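Local coordinates for HmuY protein (Prevotella intermedia, PDB 6R2H), which probably binds heme as a hemophore-like protein of the HmuY family, and may help the bacterium acquire heme, at residues E29-K41 with V52-P66. Sequence-based numbering, arbitrary orientation.
Sequences EQQAELGKREFRK and VVGTEPAKGTDADLP
Arg37 and Glu56 pair in the antiparallel hairpin of strands 37-42 and 50-56. Arg37 N gives a hydrogen bond to Glu56 O (2.9 Å), and Glu56 N returns one to Arg37 O. Phe39 N bonds to Gly54 O, and Val53 N to Phe39 O (2.9 Å). Val53 and Gly54 thus both face Phe39, a classic beta bulge. Beyond the strands, Lys59 N still reaches Leu34 O (2.7 Å).

Among the charged groups, Arg37 NH1 forms a salt bridge to Glu56 OE2 (3.3 Å), its hydrogen bond weak, with guanidinium and carboxylate planes 19° apart. Lys59 CE lies over one guanidinium face, offset toward the rim. Lys59 NZ and Arg37 NH2 lie close (3.1 Å) without bonding, probably at some electrostatic cost. The Glu56 carboxylate also meets the edge of the Phe39 ring at CE1. Val52 CG2 lies against the Glu38 carboxylate, whose OE1 takes a salt-bridge hydrogen bond from Arg40 NE (3.0 Å) above its plane. Arg40 NH1 pairs with Asp111.

The Gln31 chain, extended with CG anti to the backbone N (chi1 -172°), brings NE2 to Asp64 O (3.0 Å), where it donates a hydrogen bond tilted from the carbonyl plane. Its amide packs on Pro66 CD.

Leu34 packs in the loop region, CD1 on Asp64 CB and CD2 beside Lys59 CB. Phe39 CB and Val53 CG2 form an apolar pair (4.1 Å).

Strand 50-56 is one edge strand of the large antiparallel sheet. Strand 37-42 lies between it and strand 124-132, while strand 28-32 pairs with strand 17-21 in the smaller sheet.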
# COMPACT_ATOMS: atom_id res chain seq x y z
N GLU A 29 5.42 9.87 -6.92
CA GLU A 29 6.76 9.53 -7.34
C GLU A 29 6.93 8.02 -7.21
O GLU A 29 6.41 7.41 -6.29
CB GLU A 29 7.78 10.27 -6.46
CG GLU A 29 8.17 11.65 -6.93
CD GLU A 29 9.06 12.36 -5.92
OE1 GLU A 29 8.62 13.39 -5.39
OE2 GLU A 29 10.19 11.88 -5.67
N GLN A 30 7.69 7.43 -8.14
CA GLN A 30 8.02 6.02 -8.07
C GLN A 30 9.42 5.87 -7.47
O GLN A 30 10.29 6.68 -7.75
CB GLN A 30 7.95 5.44 -9.48
CG GLN A 30 8.93 4.30 -9.72
CD GLN A 30 8.51 3.43 -10.87
OE1 GLN A 30 7.38 3.52 -11.37
NE2 GLN A 30 9.42 2.57 -11.31
N GLN A 31 9.63 4.82 -6.66
CA GLN A 31 10.95 4.56 -6.11
C GLN A 31 11.08 3.08 -5.72
O GLN A 31 10.10 2.49 -5.29
CB GLN A 31 11.19 5.49 -4.92
CG GLN A 31 12.61 5.46 -4.38
CD GLN A 31 12.77 6.43 -3.24
OE1 GLN A 31 12.47 6.13 -2.08
NE2 GLN A 31 13.24 7.63 -3.55
N ALA A 32 12.27 2.50 -5.86
CA ALA A 32 12.51 1.10 -5.48
C ALA A 32 12.46 0.97 -3.97
O ALA A 32 12.79 1.92 -3.27
CB ALA A 32 13.86 0.63 -5.99
N GLU A 33 12.05 -0.21 -3.49
CA GLU A 33 12.32 -0.61 -2.11
C GLU A 33 13.82 -0.51 -1.86
O GLU A 33 14.62 -1.06 -2.62
CB GLU A 33 11.89 -2.06 -1.86
CG GLU A 33 12.26 -2.56 -0.47
CD GLU A 33 11.75 -1.67 0.66
OE1 GLU A 33 10.53 -1.36 0.68
OE2 GLU A 33 12.57 -1.27 1.51
N LEU A 34 14.19 0.17 -0.77
CA LEU A 34 15.59 0.51 -0.56
C LEU A 34 16.21 -0.40 0.48
O LEU A 34 17.43 -0.46 0.58
CB LEU A 34 15.71 1.98 -0.16
CG LEU A 34 15.42 2.98 -1.28
CD1 LEU A 34 15.61 4.41 -0.81
CD2 LEU A 34 16.27 2.69 -2.52
N GLY A 35 15.36 -1.10 1.23
CA GLY A 35 15.76 -1.90 2.38
C GLY A 35 16.59 -3.11 1.99
O GLY A 35 16.56 -3.54 0.83
N LYS A 36 17.35 -3.63 2.97
CA LYS A 36 18.15 -4.82 2.76
C LYS A 36 17.22 -5.99 2.44
O LYS A 36 16.09 -6.06 2.94
CB LYS A 36 19.10 -5.07 3.93
CG LYS A 36 18.46 -5.49 5.25
CD LYS A 36 19.49 -5.89 6.30
CE LYS A 36 18.97 -5.81 7.72
NZ LYS A 36 19.90 -5.06 8.61
N ARG A 37 17.70 -6.88 1.56
CA ARG A 37 16.91 -8.02 1.15
C ARG A 37 17.50 -9.32 1.69
O ARG A 37 18.72 -9.47 1.80
CB ARG A 37 16.83 -8.11 -0.38
CG ARG A 37 16.78 -6.75 -1.05
CD ARG A 37 16.78 -6.96 -2.53
NE ARG A 37 16.01 -5.93 -3.20
CZ ARG A 37 15.82 -5.94 -4.50
NH1 ARG A 37 16.38 -6.90 -5.22
NH2 ARG A 37 15.09 -5.00 -5.09
N GLU A 38 16.60 -10.25 2.02
CA GLU A 38 16.93 -11.61 2.42
C GLU A 38 16.31 -12.54 1.38
O GLU A 38 15.11 -12.44 1.12
CB GLU A 38 16.34 -11.84 3.81
CG GLU A 38 16.94 -13.00 4.59
CD GLU A 38 16.62 -12.88 6.07
OE1 GLU A 38 15.71 -13.58 6.56
OE2 GLU A 38 17.28 -12.06 6.73
N PHE A 39 17.14 -13.40 0.76
CA PHE A 39 16.59 -14.43 -0.09
C PHE A 39 16.31 -15.65 0.76
O PHE A 39 17.18 -16.14 1.47
CB PHE A 39 17.45 -14.68 -1.34
CG PHE A 39 17.39 -13.52 -2.30
CD1 PHE A 39 18.25 -12.43 -2.16
CD2 PHE A 39 16.45 -13.50 -3.33
CE1 PHE A 39 18.16 -11.35 -3.02
CE2 PHE A 39 16.38 -12.42 -4.20
CZ PHE A 39 17.23 -11.35 -4.04
N ARG A 40 15.05 -16.09 0.71
CA ARG A 40 14.57 -17.13 1.60
C ARG A 40 14.11 -18.32 0.77
O ARG A 40 13.33 -18.14 -0.18
CB ARG A 40 13.41 -16.57 2.43
CG ARG A 40 13.81 -15.43 3.34
CD ARG A 40 12.74 -15.07 4.34
NE ARG A 40 13.11 -13.90 5.12
CZ ARG A 40 12.23 -13.04 5.65
NH1 ARG A 40 10.94 -13.24 5.47
NH2 ARG A 40 12.65 -12.00 6.34
N LYS A 41 14.63 -19.52 1.11
CA LYS A 41 14.18 -20.76 0.50
C LYS A 41 13.21 -21.44 1.46
O LYS A 41 13.55 -21.66 2.62
CB LYS A 41 15.35 -21.70 0.20
CG LYS A 41 15.04 -22.88 -0.72
CD LYS A 41 16.23 -23.80 -0.88
CE LYS A 41 16.03 -24.85 -1.95
NZ LYS A 41 16.07 -24.25 -3.30
N VAL A 52 17.90 -19.10 4.94
CA VAL A 52 18.44 -17.93 4.27
C VAL A 52 19.53 -18.35 3.29
O VAL A 52 20.53 -18.95 3.67
CB VAL A 52 18.94 -16.89 5.30
CG1 VAL A 52 19.70 -15.76 4.64
CG2 VAL A 52 17.82 -16.33 6.16
N VAL A 53 19.35 -18.01 2.01
CA VAL A 53 20.26 -18.47 0.98
C VAL A 53 21.01 -17.30 0.33
O VAL A 53 21.87 -17.52 -0.53
CB VAL A 53 19.56 -19.33 -0.09
CG1 VAL A 53 19.13 -20.69 0.43
CG2 VAL A 53 18.40 -18.59 -0.77
N GLY A 54 20.68 -16.06 0.72
CA GLY A 54 21.33 -14.90 0.14
C GLY A 54 20.94 -13.59 0.82
O GLY A 54 19.92 -13.52 1.51
N THR A 55 21.77 -12.55 0.65
CA THR A 55 21.36 -11.21 1.04
C THR A 55 21.95 -10.18 0.10
O THR A 55 23.03 -10.35 -0.42
CB THR A 55 21.81 -10.84 2.45
OG1 THR A 55 23.22 -10.74 2.30
CG2 THR A 55 21.44 -11.86 3.51
N GLU A 56 21.20 -9.09 -0.09
CA GLU A 56 21.73 -7.91 -0.73
C GLU A 56 21.58 -6.76 0.25
O GLU A 56 20.55 -6.63 0.92
CB GLU A 56 20.98 -7.65 -2.04
CG GLU A 56 21.17 -8.77 -3.03
CD GLU A 56 20.31 -8.63 -4.28
OE1 GLU A 56 20.59 -9.34 -5.26
OE2 GLU A 56 19.37 -7.82 -4.26
N PRO A 57 22.61 -5.89 0.39
CA PRO A 57 22.54 -4.77 1.33
C PRO A 57 21.51 -3.76 0.84
O PRO A 57 21.14 -3.77 -0.34
CB PRO A 57 23.95 -4.17 1.27
CG PRO A 57 24.45 -4.53 -0.11
CD PRO A 57 23.86 -5.91 -0.38
N ALA A 58 21.06 -2.91 1.77
CA ALA A 58 20.14 -1.82 1.47
C ALA A 58 20.79 -0.87 0.47
O ALA A 58 22.00 -0.68 0.50
CB ALA A 58 19.77 -1.11 2.75
N LYS A 59 19.96 -0.29 -0.40
CA LYS A 59 20.42 0.59 -1.46
C LYS A 59 20.18 2.05 -1.06
O LYS A 59 20.40 2.96 -1.86
CB LYS A 59 19.60 0.38 -2.73
CG LYS A 59 19.42 -1.03 -3.28
CD LYS A 59 18.24 -1.06 -4.23
CE LYS A 59 18.15 -2.33 -5.06
NZ LYS A 59 16.79 -2.45 -5.64
N GLY A 60 19.68 2.26 0.16
CA GLY A 60 19.35 3.57 0.68
C GLY A 60 18.73 3.50 2.08
O GLY A 60 18.75 2.44 2.72
N THR A 61 18.22 4.64 2.55
CA THR A 61 17.57 4.74 3.85
C THR A 61 16.32 5.60 3.71
O THR A 61 16.04 6.13 2.63
CB THR A 61 18.52 5.35 4.88
OG1 THR A 61 18.73 6.70 4.48
CG2 THR A 61 19.84 4.62 4.99
N ASP A 62 15.58 5.75 4.81
CA ASP A 62 14.36 6.55 4.82
C ASP A 62 14.65 8.00 4.42
O ASP A 62 13.77 8.71 3.94
CB ASP A 62 13.59 6.38 6.13
CG ASP A 62 12.80 5.07 6.22
OD1 ASP A 62 13.00 4.19 5.36
OD2 ASP A 62 11.97 4.96 7.15
N ALA A 63 15.90 8.45 4.60
CA ALA A 63 16.29 9.78 4.19
C ALA A 63 16.18 9.94 2.67
O ALA A 63 16.08 11.07 2.19
CB ALA A 63 17.68 10.09 4.69
N ASP A 64 16.18 8.83 1.93
CA ASP A 64 16.14 8.90 0.47
C ASP A 64 14.70 8.91 -0.06
O ASP A 64 14.50 9.07 -1.26
CB ASP A 64 16.90 7.75 -0.19
CG ASP A 64 18.31 7.54 0.30
OD1 ASP A 64 18.46 7.18 1.48
OD2 ASP A 64 19.24 7.69 -0.51
N LEU A 65 13.72 8.73 0.83
CA LEU A 65 12.31 8.66 0.45
C LEU A 65 11.87 9.98 -0.16
O LEU A 65 12.39 11.04 0.20
CB LEU A 65 11.47 8.30 1.68
CG LEU A 65 11.59 6.84 2.13
CD1 LEU A 65 10.58 6.48 3.21
CD2 LEU A 65 11.45 5.89 0.94
N PRO A 66 10.91 9.98 -1.13
CA PRO A 66 10.35 11.22 -1.66
C PRO A 66 9.93 12.17 -0.54
O PRO A 66 9.63 11.75 0.58
CB PRO A 66 9.16 10.74 -2.50
CG PRO A 66 9.58 9.36 -2.95
CD PRO A 66 10.35 8.79 -1.79